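Local coordinates for protein taurocyamine kinase (PDB 4WOE) that catalyses the reversible, magnesium-dependent transfer of phosphate from ATP to taurocyamine, giving N-phosphotaurocyamine and ADP, at residues H20-K25 with A59-S64; L46-N51 with R63-N68; A69-R74 with A257-L262; G125-G130 with G263-C268. The protein carries 4 engineered substitutions. All blocks are in the same frame, centred on the assembly; numbering follows the deposited sequence.

Contact 1: residues H20-K25 with A59-S64. With 3S5 (Taurocyamine), chain E.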
# COMPACT_ATOMS: atom_id res chain seq x y z
N HIS A 20 4.19 5.17 -16.92
CA HIS A 20 5.18 5.17 -15.85
C HIS A 20 6.07 3.92 -15.87
O HIS A 20 6.59 3.50 -14.85
CB HIS A 20 4.48 5.32 -14.51
CG HIS A 20 3.68 6.58 -14.42
ND1 HIS A 20 4.26 7.81 -14.19
CD2 HIS A 20 2.36 6.80 -14.57
CE1 HIS A 20 3.32 8.74 -14.18
NE2 HIS A 20 2.15 8.15 -14.42
N SER A 21 6.27 3.37 -17.07
CA SER A 21 7.00 2.13 -17.26
C SER A 21 8.50 2.22 -16.94
O SER A 21 9.10 3.29 -17.03
CB SER A 21 6.83 1.65 -18.70
OG SER A 21 7.22 2.66 -19.61
N LEU A 22 9.09 1.09 -16.58
CA LEU A 22 10.54 0.97 -16.52
C LEU A 22 11.17 1.18 -17.91
O LEU A 22 12.33 1.55 -18.02
CB LEU A 22 10.94 -0.38 -15.94
CG LEU A 22 10.68 -0.54 -14.43
CD1 LEU A 22 11.21 -1.88 -13.90
CD2 LEU A 22 11.28 0.60 -13.64
N THR A 23 10.40 0.95 -18.96
CA THR A 23 10.89 1.21 -20.30
C THR A 23 11.13 2.69 -20.46
O THR A 23 12.21 3.11 -20.90
CB THR A 23 9.89 0.74 -21.39
OG1 THR A 23 9.81 -0.69 -21.39
CG2 THR A 23 10.34 1.21 -22.77
N LYS A 24 10.12 3.48 -20.12
CA LYS A 24 10.23 4.93 -20.17
C LYS A 24 11.41 5.40 -19.35
O LYS A 24 12.15 6.31 -19.74
CB LYS A 24 8.95 5.58 -19.66
CG LYS A 24 8.94 7.09 -19.69
CD LYS A 24 7.55 7.59 -19.29
CE LYS A 24 7.49 9.10 -19.19
NZ LYS A 24 6.08 9.58 -19.14
N LYS A 25 11.60 4.76 -18.21
CA LYS A 25 12.65 5.16 -17.28
C LYS A 25 14.05 4.97 -17.87
O LYS A 25 14.93 5.80 -17.65
CB LYS A 25 12.51 4.39 -15.97
CG LYS A 25 13.45 4.85 -14.85
CD LYS A 25 13.10 4.15 -13.54
CE LYS A 25 14.09 4.50 -12.43
NZ LYS A 25 13.67 3.94 -11.11
N ALA A 59 1.43 -0.86 -19.13
CA ALA A 59 2.39 -1.95 -19.02
C ALA A 59 3.69 -1.45 -18.39
O ALA A 59 4.16 -0.37 -18.74
CB ALA A 59 2.66 -2.57 -20.39
N LEU A 60 4.26 -2.23 -17.47
CA LEU A 60 5.44 -1.79 -16.72
C LEU A 60 6.74 -2.11 -17.45
O LEU A 60 7.74 -1.37 -17.34
CB LEU A 60 5.46 -2.43 -15.33
CG LEU A 60 6.58 -2.00 -14.37
CD1 LEU A 60 6.44 -0.54 -13.98
CD2 LEU A 60 6.58 -2.85 -13.12
N LEU A 61 6.73 -3.22 -18.18
CA LEU A 61 7.94 -3.75 -18.80
C LEU A 61 7.89 -3.77 -20.33
O LEU A 61 6.81 -3.71 -20.92
CB LEU A 61 8.20 -5.17 -18.28
CG LEU A 61 8.38 -5.23 -16.76
CD1 LEU A 61 8.33 -6.65 -16.24
CD2 LEU A 61 9.69 -4.56 -16.38
N PRO A 62 9.08 -3.87 -20.97
CA PRO A 62 9.17 -4.18 -22.40
C PRO A 62 8.99 -5.66 -22.63
O PRO A 62 8.81 -6.41 -21.66
CB PRO A 62 10.59 -3.79 -22.75
CG PRO A 62 11.35 -4.15 -21.48
CD PRO A 62 10.42 -3.69 -20.38
N ARG A 63 9.06 -6.08 -23.89
CA ARG A 63 9.21 -7.48 -24.20
C ARG A 63 10.53 -7.68 -24.97
O ARG A 63 11.37 -6.77 -25.04
CB ARG A 63 8.00 -7.99 -24.98
CG ARG A 63 6.66 -7.83 -24.22
CD ARG A 63 6.68 -8.59 -22.89
NE ARG A 63 5.38 -8.63 -22.21
CZ ARG A 63 4.98 -7.78 -21.27
NH1 ARG A 63 5.78 -6.80 -20.88
NH2 ARG A 63 3.79 -7.91 -20.70
N SER A 64 10.73 -8.86 -25.54
CA SER A 64 11.97 -9.13 -26.24
C SER A 64 11.68 -9.61 -27.66
O SER A 64 10.83 -10.48 -27.86
CB SER A 64 12.81 -10.15 -25.47
OG SER A 64 12.01 -11.19 -24.95
N01 3S5 E . 4.39 -11.45 -17.69
C02 3S5 E . 3.74 -10.31 -17.70
N03 3S5 E . 2.91 -10.05 -18.67
N04 3S5 E . 3.93 -9.40 -16.70
C05 3S5 E . 3.20 -8.16 -16.75
C06 3S5 E . 4.16 -7.02 -17.06
S07 3S5 E . 3.36 -5.67 -17.85
O08 3S5 E . 2.28 -6.15 -18.80
O09 3S5 E . 2.75 -4.70 -16.83
O10 3S5 E . 4.44 -4.94 -18.60
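Leu22 and Leu60 meet where the start of helix 22-26 packs on the loop of the phosphagen kinase N-terminal domain that binds the substrate's sulfonate. Leu22 N donates to Leu60 O at 2.9 Å, in the carbonyl plane. The bond uses a first-turn amide of the helix. Ser21 is the N-cap. With OG between the backbone N and the carbonyl carbon (chi1 55°), its hydroxyl is turned over the first turn and accepts from Lys24 N at 3.1 Å. Asn19 is a further partner of this hydroxyl. Ser21 CB rests against the carbonyl oxygens of Ala59 and Leu60.

Leu22 runs alongside Leu61, and their branches touch at Leu22 CD1 and Leu61 CD2, 4.0 Å apart. Thr23 passes Pro62 in the reverse sense, its OG1 against the ring. Thr23 OG1 lies 3.2 Å from Pro62 CD, and its hydrogen-bond partner is Asn53. Val80 of helix 74-84 also packs on Leu61.

The loop also holds the sulfonate of taurocyamine. Leu60 N donates to O09, with a second, weak bond to O10. Leu61 N donates to taurocyamine O10 at 2.9 Å. The Arg63 chain bends at chi2 (-59°), which brings the guanidinium back along the loop. Its NH1 also donates to Pro62 O, above that carbonyl plane, and this helps fix the rotation of the group. The guanidinium meets the sulfonate with its edge: Arg63 NH1 donates to taurocyamine O10 at 3.2 Å and Arg63 NH2 to its O08 at 3.0 Å.

Contact 2: residues L46-N51 with R63-N68; sequences LAQCVN and RSCDLN. With 3S5 (Taurocyamine), chain E.
Cys49 of helix 46-55 meets the loop 63-68 with both its carbonyl and its thiol. Two hydrogen bonds cross the contact. Arg63 N donates to Cys49 O at 3.0 Å, with an N-H...O angle of 163°. Cys65 N donates to Cys49 SG at 3.4 Å. The sulfur is placed for this because it stands beside its own backbone N, anti to the carbonyl carbon (chi1 -67°). One residue thus grips two loop amides, those before and after Ser64.

Van der Waals contacts fill in around these bonds. Cys49 CB lies 3.2 Å from Arg63 O. The sulfurs of Cys49 and Cys65 are 3.9 Å apart, a packing contact and not a disulfide. Cys65 CB lies against Gln48, 3.9 Å from its CB and 3.5 Å from its OE1. The Gln48 amide is held by other partners: NE2 donates to Met1 O and OE1 accepts from Thr45 N.

A capping bond lies at the far end of the loop. Asp66 OD1 accepts from Asn68 N at 2.9 Å, on the anti side and tilted out of the carboxylate plane, just before the turn into helix 69-72. The other oxygen, Asp66 OD2, is hydrogen-bonded to Thr40 OG1.

Ser64 OG hydrogen-bonds to Phe267 O, in the C-terminal catalytic part, so the loop is tied on two fronts. The bond at Arg63 N probably steadies the backbone from which the Arg63 side chain leaves toward the sulfonate. The helix-to-loop contact belongs to the substrate-binding loop of the phosphagen kinase N-terminal domain.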
# COMPACT_ATOMS: atom_id res chain seq x y z
N LEU A 46 15.54 -3.19 -31.09
CA LEU A 46 15.09 -2.66 -29.81
C LEU A 46 13.67 -2.07 -29.93
O LEU A 46 12.87 -2.15 -29.00
CB LEU A 46 16.08 -1.61 -29.27
CG LEU A 46 15.80 -1.13 -27.84
CD1 LEU A 46 15.54 -2.30 -26.89
CD2 LEU A 46 16.97 -0.26 -27.32
N ALA A 47 13.36 -1.48 -31.09
CA ALA A 47 12.02 -1.00 -31.40
C ALA A 47 10.95 -2.09 -31.22
O ALA A 47 9.93 -1.86 -30.58
CB ALA A 47 11.97 -0.44 -32.82
N GLN A 48 11.19 -3.27 -31.78
CA GLN A 48 10.27 -4.39 -31.63
C GLN A 48 10.09 -4.78 -30.17
O GLN A 48 9.03 -5.27 -29.80
CB GLN A 48 10.74 -5.61 -32.42
CG GLN A 48 10.67 -5.46 -33.95
CD GLN A 48 11.31 -6.63 -34.65
OE1 GLN A 48 12.26 -7.21 -34.14
NE2 GLN A 48 10.78 -7.00 -35.80
N CYS A 49 11.11 -4.53 -29.34
CA CYS A 49 11.08 -4.85 -27.91
C CYS A 49 10.17 -3.91 -27.13
O CYS A 49 9.42 -4.34 -26.25
CB CYS A 49 12.49 -4.77 -27.30
SG CYS A 49 13.70 -6.02 -27.83
N VAL A 50 10.26 -2.61 -27.44
CA VAL A 50 9.55 -1.61 -26.64
C VAL A 50 8.23 -1.15 -27.29
O VAL A 50 7.52 -0.32 -26.72
CB VAL A 50 10.49 -0.39 -26.35
CG1 VAL A 50 11.85 -0.89 -25.83
CG2 VAL A 50 10.68 0.51 -27.58
N ASN A 51 7.89 -1.71 -28.45
CA ASN A 51 6.71 -1.27 -29.20
C ASN A 51 5.45 -1.21 -28.36
O ASN A 51 4.71 -0.22 -28.37
CB ASN A 51 6.46 -2.17 -30.42
CG ASN A 51 5.34 -1.63 -31.32
OD1 ASN A 51 5.50 -0.59 -31.95
ND2 ASN A 51 4.20 -2.32 -31.35
N ARG A 63 9.06 -6.08 -23.89
CA ARG A 63 9.21 -7.48 -24.20
C ARG A 63 10.53 -7.68 -24.97
O ARG A 63 11.37 -6.77 -25.04
CB ARG A 63 8.00 -7.99 -24.98
CG ARG A 63 6.66 -7.83 -24.22
CD ARG A 63 6.68 -8.59 -22.89
NE ARG A 63 5.38 -8.63 -22.21
CZ ARG A 63 4.98 -7.78 -21.27
NH1 ARG A 63 5.78 -6.80 -20.88
NH2 ARG A 63 3.79 -7.91 -20.70
N SER A 64 10.73 -8.86 -25.54
CA SER A 64 11.97 -9.13 -26.24
C SER A 64 11.68 -9.61 -27.66
O SER A 64 10.83 -10.48 -27.86
CB SER A 64 12.81 -10.15 -25.47
OG SER A 64 12.01 -11.19 -24.95
N CYS A 65 12.39 -9.05 -28.64
CA CYS A 65 12.16 -9.45 -30.03
C CYS A 65 12.53 -10.91 -30.24
O CYS A 65 11.95 -11.59 -31.10
CB CYS A 65 12.94 -8.55 -30.99
SG CYS A 65 14.71 -8.46 -30.66
N ASP A 66 13.48 -11.38 -29.44
CA ASP A 66 13.90 -12.79 -29.42
C ASP A 66 14.84 -13.00 -28.21
O ASP A 66 15.20 -12.03 -27.53
CB ASP A 66 14.58 -13.19 -30.73
CG ASP A 66 15.83 -12.37 -31.00
OD1 ASP A 66 16.89 -12.71 -30.42
OD2 ASP A 66 15.75 -11.39 -31.77
N LEU A 67 15.24 -14.24 -27.95
CA LEU A 67 16.08 -14.58 -26.79
C LEU A 67 17.42 -13.81 -26.72
O LEU A 67 17.97 -13.63 -25.63
CB LEU A 67 16.36 -16.09 -26.76
CG LEU A 67 17.18 -16.70 -27.90
CD1 LEU A 67 18.65 -16.77 -27.54
CD2 LEU A 67 16.69 -18.09 -28.24
N ASN A 68 17.95 -13.38 -27.86
CA ASN A 68 19.22 -12.64 -27.85
C ASN A 68 19.09 -11.15 -27.54
O ASN A 68 20.08 -10.44 -27.45
CB ASN A 68 19.93 -12.82 -29.19
CG ASN A 68 20.24 -14.26 -29.49
OD1 ASN A 68 21.09 -14.86 -28.85
ND2 ASN A 68 19.51 -14.83 -30.45
N01 3S5 E . 4.39 -11.45 -17.69
C02 3S5 E . 3.74 -10.31 -17.70
N03 3S5 E . 2.91 -10.05 -18.67
N04 3S5 E . 3.93 -9.40 -16.70
C05 3S5 E . 3.20 -8.16 -16.75
C06 3S5 E . 4.16 -7.02 -17.06
S07 3S5 E . 3.36 -5.67 -17.85
O08 3S5 E . 2.28 -6.15 -18.80
O09 3S5 E . 2.75 -4.70 -16.83
O10 3S5 E . 4.44 -4.94 -18.60

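Contact 3: residues A69-R74 with A257-L262; sequences AYETFR and AFNDRL
The guanidinium groups of Arg74 and Arg261 lie flat on each other, centres 3.6 Å apart and planes at 19°. Arg74 NE sits over one face of Arg261, offset toward the rim. The opposite face of Arg261 carries Leu262 CG. At the Arg261 edge, near its plane, Glu71 OE2 meets Arg261 NH2 in a salt bridge with a weak hydrogen bond of 3.4 Å. A water, also in that plane, accepts from Arg261 NH2 at 3.1 Å and donates to Tyr70 O.

The Glu71 carboxylate stands almost perpendicular to the Arg261 guanidinium, at 88°. Glu71 OE1 pairs with Arg74 NH1 at 3.5 Å. The Arg74 chain is extended from CG to NE, whereas Arg261 bends at chi3 (-65°), turning its flat end across Arg74.

Beside the charged group, Leu262 CD1 packs on Tyr70 CB at 3.6 Å. Tyr70 OH hydrogen-bonds to Thr266 O. Asn259 OD1 accepts from Arg261 N at 2.8 Å, an Asx turn. A further bond from Leu262 N, from above the carbonyl plane, makes an Asx motif in the turn of the hairpin between strands 258-259 and 263-264.

The contact joins helix 69-72 and the start of helix 74-84 to this hairpin of the catalytic domain. Asp78 pairs with Arg74 NE and Arg261 NH1. Glu71 and Asp78 supply the negative charge that probably lets the two guanidiniums stack.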
# COMPACT_ATOMS: atom_id res chain seq x y z
N ALA A 69 17.86 -10.67 -27.35
CA ALA A 69 17.64 -9.25 -27.05
C ALA A 69 18.28 -8.82 -25.73
O ALA A 69 18.73 -7.69 -25.59
CB ALA A 69 16.15 -8.93 -27.01
N TYR A 70 18.30 -9.73 -24.76
CA TYR A 70 18.86 -9.41 -23.44
C TYR A 70 20.35 -9.10 -23.54
O TYR A 70 20.85 -8.19 -22.89
CB TYR A 70 18.59 -10.55 -22.47
CG TYR A 70 17.10 -10.70 -22.24
CD1 TYR A 70 16.43 -9.85 -21.35
CD2 TYR A 70 16.35 -11.64 -22.94
CE1 TYR A 70 15.06 -9.95 -21.15
CE2 TYR A 70 14.97 -11.76 -22.73
CZ TYR A 70 14.33 -10.90 -21.85
OH TYR A 70 12.98 -10.99 -21.64
N GLU A 71 21.05 -9.85 -24.39
CA GLU A 71 22.47 -9.65 -24.56
C GLU A 71 22.74 -8.48 -25.52
O GLU A 71 23.57 -7.61 -25.24
CB GLU A 71 23.12 -10.95 -25.06
CG GLU A 71 24.59 -11.11 -24.71
CD GLU A 71 24.86 -11.17 -23.20
OE1 GLU A 71 25.80 -10.47 -22.75
OE2 GLU A 71 24.14 -11.90 -22.47
N THR A 72 22.03 -8.43 -26.65
CA THR A 72 22.29 -7.43 -27.68
C THR A 72 21.98 -5.99 -27.21
O THR A 72 22.69 -5.03 -27.57
CB THR A 72 21.47 -7.73 -28.97
OG1 THR A 72 21.94 -8.95 -29.57
CG2 THR A 72 21.60 -6.60 -30.00
N PHE A 73 20.93 -5.83 -26.41
CA PHE A 73 20.56 -4.52 -25.89
C PHE A 73 20.75 -4.54 -24.38
O PHE A 73 19.89 -4.07 -23.63
CB PHE A 73 19.12 -4.15 -26.27
CG PHE A 73 18.79 -4.40 -27.72
CD1 PHE A 73 19.45 -3.72 -28.72
CD2 PHE A 73 17.82 -5.33 -28.07
CE1 PHE A 73 19.16 -3.95 -30.06
CE2 PHE A 73 17.52 -5.56 -29.40
CZ PHE A 73 18.20 -4.88 -30.40
N ARG A 74 21.89 -5.06 -23.95
CA ARG A 74 22.13 -5.32 -22.54
C ARG A 74 22.03 -4.05 -21.67
O ARG A 74 21.43 -4.09 -20.59
CB ARG A 74 23.49 -5.99 -22.35
CG ARG A 74 23.77 -6.36 -20.90
CD ARG A 74 24.78 -7.48 -20.73
NE ARG A 74 25.20 -7.56 -19.33
CZ ARG A 74 26.20 -8.31 -18.88
NH1 ARG A 74 26.89 -9.07 -19.73
NH2 ARG A 74 26.51 -8.30 -17.59
N ALA A 257 16.84 -22.29 -23.77
CA ALA A 257 17.79 -21.17 -23.65
C ALA A 257 18.02 -20.81 -22.19
O ALA A 257 17.08 -20.59 -21.44
CB ALA A 257 17.30 -19.95 -24.44
N PHE A 258 19.29 -20.78 -21.79
CA PHE A 258 19.64 -20.52 -20.40
C PHE A 258 20.83 -19.56 -20.34
O PHE A 258 21.75 -19.64 -21.15
CB PHE A 258 19.96 -21.84 -19.67
CG PHE A 258 20.26 -21.66 -18.20
CD1 PHE A 258 19.23 -21.71 -17.27
CD2 PHE A 258 21.55 -21.41 -17.76
CE1 PHE A 258 19.50 -21.53 -15.91
CE2 PHE A 258 21.83 -21.22 -16.42
CZ PHE A 258 20.81 -21.29 -15.48
N ASN A 259 20.80 -18.66 -19.37
CA ASN A 259 21.80 -17.60 -19.26
C ASN A 259 22.36 -17.59 -17.84
O ASN A 259 21.59 -17.75 -16.89
CB ASN A 259 21.16 -16.26 -19.62
CG ASN A 259 22.13 -15.13 -19.63
OD1 ASN A 259 22.64 -14.73 -18.58
ND2 ASN A 259 22.37 -14.56 -20.81
N ASP A 260 23.68 -17.43 -17.68
CA ASP A 260 24.31 -17.55 -16.36
C ASP A 260 23.91 -16.41 -15.43
O ASP A 260 23.90 -16.56 -14.21
CB ASP A 260 25.84 -17.59 -16.46
CG ASP A 260 26.33 -18.55 -17.51
OD1 ASP A 260 26.31 -19.77 -17.26
OD2 ASP A 260 26.75 -18.07 -18.59
N ARG A 261 23.63 -15.26 -16.04
CA ARG A 261 23.14 -14.10 -15.30
C ARG A 261 21.62 -14.20 -15.07
O ARG A 261 21.15 -13.98 -13.96
CB ARG A 261 23.46 -12.79 -16.04
CG ARG A 261 24.85 -12.72 -16.66
CD ARG A 261 25.07 -11.43 -17.47
NE ARG A 261 24.20 -11.33 -18.64
CZ ARG A 261 23.26 -10.40 -18.79
NH1 ARG A 261 23.08 -9.49 -17.84
NH2 ARG A 261 22.50 -10.37 -19.89
N LEU A 262 20.88 -14.54 -16.12
CA LEU A 262 19.43 -14.35 -16.11
C LEU A 262 18.64 -15.64 -15.91
O LEU A 262 17.42 -15.61 -15.79
CB LEU A 262 18.96 -13.67 -17.41
CG LEU A 262 19.63 -12.36 -17.86
CD1 LEU A 262 19.00 -11.82 -19.15
CD2 LEU A 262 19.62 -11.31 -16.77
O HOH W 1 20.17 -8.31 -20.11

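Contact 4: residues G125-G130 with G263-C268; sequences GRTVEG and GFITFC. With 3S5 (Taurocyamine), chain E.
Arg126 and Phe264 form a cation-pi stack, and Thr127 hydrogen-bonds to Ile265 beside it. The Arg126 guanidinium lies flat over the Phe264 ring, with planes 7° apart. Arg126 CZ is 3.6 Å from the Phe264 ring centroid, almost on the ring normal. NE lies nearest CE1 of the ring, and NH2 nearest CE2. Arg126 CD adds an off-centre CH-pi contact.

Thr127 OG1 donates to Ile265 O at 2.6 Å. The hydroxyl approaches from above the carbonyl plane, 55° out of it. A water bridges the same two residues: it accepts from Thr127 N at 2.8 Å and donates to Ile265 O at 3.1 Å. Ile265 O therefore takes two donors.

The next shell sets these groups. Arg126 CB points away from the other segment, but the chain bends at chi2 (-69°) and returns over the ring. Arg126 NH1 donates to Gly125 O at 3.0 Å, nearly in the guanidinium plane, which helps hold the group flat over the ring. Phe258 and Phe264 meet as an edge-to-face pair. Thr127 and Ile265 are also each linked by backbone bonds to Ala257.

Farther along, Thr266 OG1 donates to Cys268 O at 2.7 Å. Cys268, the predicted active-site residue, has SG 3.7 Å from N01 of taurocyamine. The contact joins the end of central-sheet strand 117-126 to the segment leading to this cysteine. The stack sets a cation against an aromatic face, and Ile265 O gains two donors; polar and pi contacts together therefore tie this segment to the central sheet.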
# COMPACT_ATOMS: atom_id res chain seq x y z
N GLY A 125 8.05 -21.50 -17.55
CA GLY A 125 8.16 -21.15 -18.95
C GLY A 125 9.51 -21.57 -19.50
O GLY A 125 10.48 -21.65 -18.75
N ARG A 126 9.59 -21.87 -20.81
CA ARG A 126 10.88 -22.17 -21.43
C ARG A 126 10.97 -21.58 -22.84
O ARG A 126 9.99 -21.55 -23.57
CB ARG A 126 11.13 -23.68 -21.52
CG ARG A 126 11.31 -24.42 -20.21
CD ARG A 126 12.62 -24.03 -19.57
NE ARG A 126 12.93 -24.86 -18.42
CZ ARG A 126 12.64 -24.55 -17.16
NH1 ARG A 126 12.01 -23.41 -16.88
NH2 ARG A 126 12.99 -25.37 -16.18
N THR A 127 12.18 -21.16 -23.21
CA THR A 127 12.49 -20.77 -24.58
C THR A 127 13.30 -21.88 -25.22
O THR A 127 14.19 -22.44 -24.58
CB THR A 127 13.29 -19.45 -24.64
OG1 THR A 127 12.55 -18.40 -24.01
CG2 THR A 127 13.59 -19.05 -26.10
N VAL A 128 12.97 -22.22 -26.46
CA VAL A 128 13.72 -23.23 -27.21
C VAL A 128 14.76 -22.52 -28.07
O VAL A 128 14.42 -21.58 -28.80
CB VAL A 128 12.80 -24.10 -28.11
CG1 VAL A 128 13.61 -25.12 -28.92
CG2 VAL A 128 11.74 -24.83 -27.25
N GLU A 129 16.02 -22.95 -27.97
CA GLU A 129 17.14 -22.32 -28.69
C GLU A 129 16.97 -22.39 -30.20
O GLU A 129 16.52 -23.40 -30.75
CB GLU A 129 18.48 -22.97 -28.30
CG GLU A 129 18.95 -22.66 -26.88
CD GLU A 129 20.31 -23.27 -26.56
OE1 GLU A 129 20.63 -24.36 -27.09
OE2 GLU A 129 21.06 -22.67 -25.77
N GLY A 130 17.34 -21.30 -30.87
CA GLY A 130 17.35 -21.24 -32.32
C GLY A 130 16.07 -20.71 -32.94
O GLY A 130 15.92 -20.72 -34.17
N GLY A 263 19.33 -16.77 -15.87
CA GLY A 263 18.66 -18.05 -15.74
C GLY A 263 17.99 -18.40 -17.05
O GLY A 263 18.53 -18.11 -18.11
N PHE A 264 16.81 -19.03 -16.99
CA PHE A 264 16.06 -19.35 -18.21
C PHE A 264 15.50 -18.09 -18.86
O PHE A 264 14.86 -17.26 -18.21
CB PHE A 264 14.93 -20.34 -17.91
CG PHE A 264 15.42 -21.72 -17.53
CD1 PHE A 264 15.87 -22.61 -18.52
CD2 PHE A 264 15.44 -22.12 -16.20
CE1 PHE A 264 16.33 -23.89 -18.18
CE2 PHE A 264 15.91 -23.40 -15.85
CZ PHE A 264 16.34 -24.29 -16.84
N ILE A 265 15.77 -17.94 -20.15
CA ILE A 265 15.31 -16.81 -20.92
C ILE A 265 13.82 -16.91 -21.17
O ILE A 265 13.32 -17.98 -21.53
CB ILE A 265 16.06 -16.72 -22.27
CG1 ILE A 265 17.58 -16.65 -22.03
CG2 ILE A 265 15.60 -15.51 -23.06
CD1 ILE A 265 18.05 -15.34 -21.39
N THR A 266 13.10 -15.80 -20.96
CA THR A 266 11.67 -15.73 -21.26
C THR A 266 11.33 -14.50 -22.08
O THR A 266 12.13 -13.57 -22.18
CB THR A 266 10.80 -15.72 -19.97
OG1 THR A 266 11.16 -14.60 -19.14
CG2 THR A 266 11.01 -16.99 -19.18
N PHE A 267 10.12 -14.47 -22.61
CA PHE A 267 9.63 -13.36 -23.43
C PHE A 267 9.52 -12.07 -22.63
O PHE A 267 9.97 -11.00 -23.06
CB PHE A 267 8.28 -13.74 -24.03
CG PHE A 267 7.68 -12.69 -24.93
CD1 PHE A 267 8.33 -12.29 -26.09
CD2 PHE A 267 6.43 -12.16 -24.64
CE1 PHE A 267 7.76 -11.35 -26.92
CE2 PHE A 267 5.85 -11.23 -25.47
CZ PHE A 267 6.51 -10.82 -26.62
N CYS A 268 8.92 -12.16 -21.45
CA CYS A 268 8.81 -11.00 -20.60
C CYS A 268 9.88 -11.07 -19.52
O CYS A 268 10.08 -12.12 -18.90
CB CYS A 268 7.41 -10.90 -19.99
SG CYS A 268 7.16 -9.41 -18.97
N01 3S5 E . 4.39 -11.45 -17.69
C02 3S5 E . 3.74 -10.31 -17.70
N03 3S5 E . 2.91 -10.05 -18.67
N04 3S5 E . 3.93 -9.40 -16.70
C05 3S5 E . 3.20 -8.16 -16.75
C06 3S5 E . 4.16 -7.02 -17.06
S07 3S5 E . 3.36 -5.67 -17.85
O08 3S5 E . 2.28 -6.15 -18.80
O09 3S5 E . 2.75 -4.70 -16.83
O10 3S5 E . 4.44 -4.94 -18.60
O HOH W 2 14.33 -20.86 -21.42

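How the contacts relate
Contacts 1 and 2 share Arg63 and Ser64, and both pack against the loop that carries them, their centres about 11 Å apart. Contacts 3 and 4, their centres about 10 Å apart, share the hairpin of strands 258-259 and 263-264. Ala257 N, 2.8 Å from Thr127 O, ties it to the end of strand 117-126. The two pairs meet at the domain interface. Ser64 OG lies 2.8 Å from Phe267 O, and Tyr70 OH 2.8 Å from Thr266 O. Contacts 1, 2 and 4 all reach taurocyamine: the loop binds its sulfonate, while Cys268 lies by its guanidino group. Arg63 NH1, which binds the sulfonate, lies 3.5 Å from Cys268 SG.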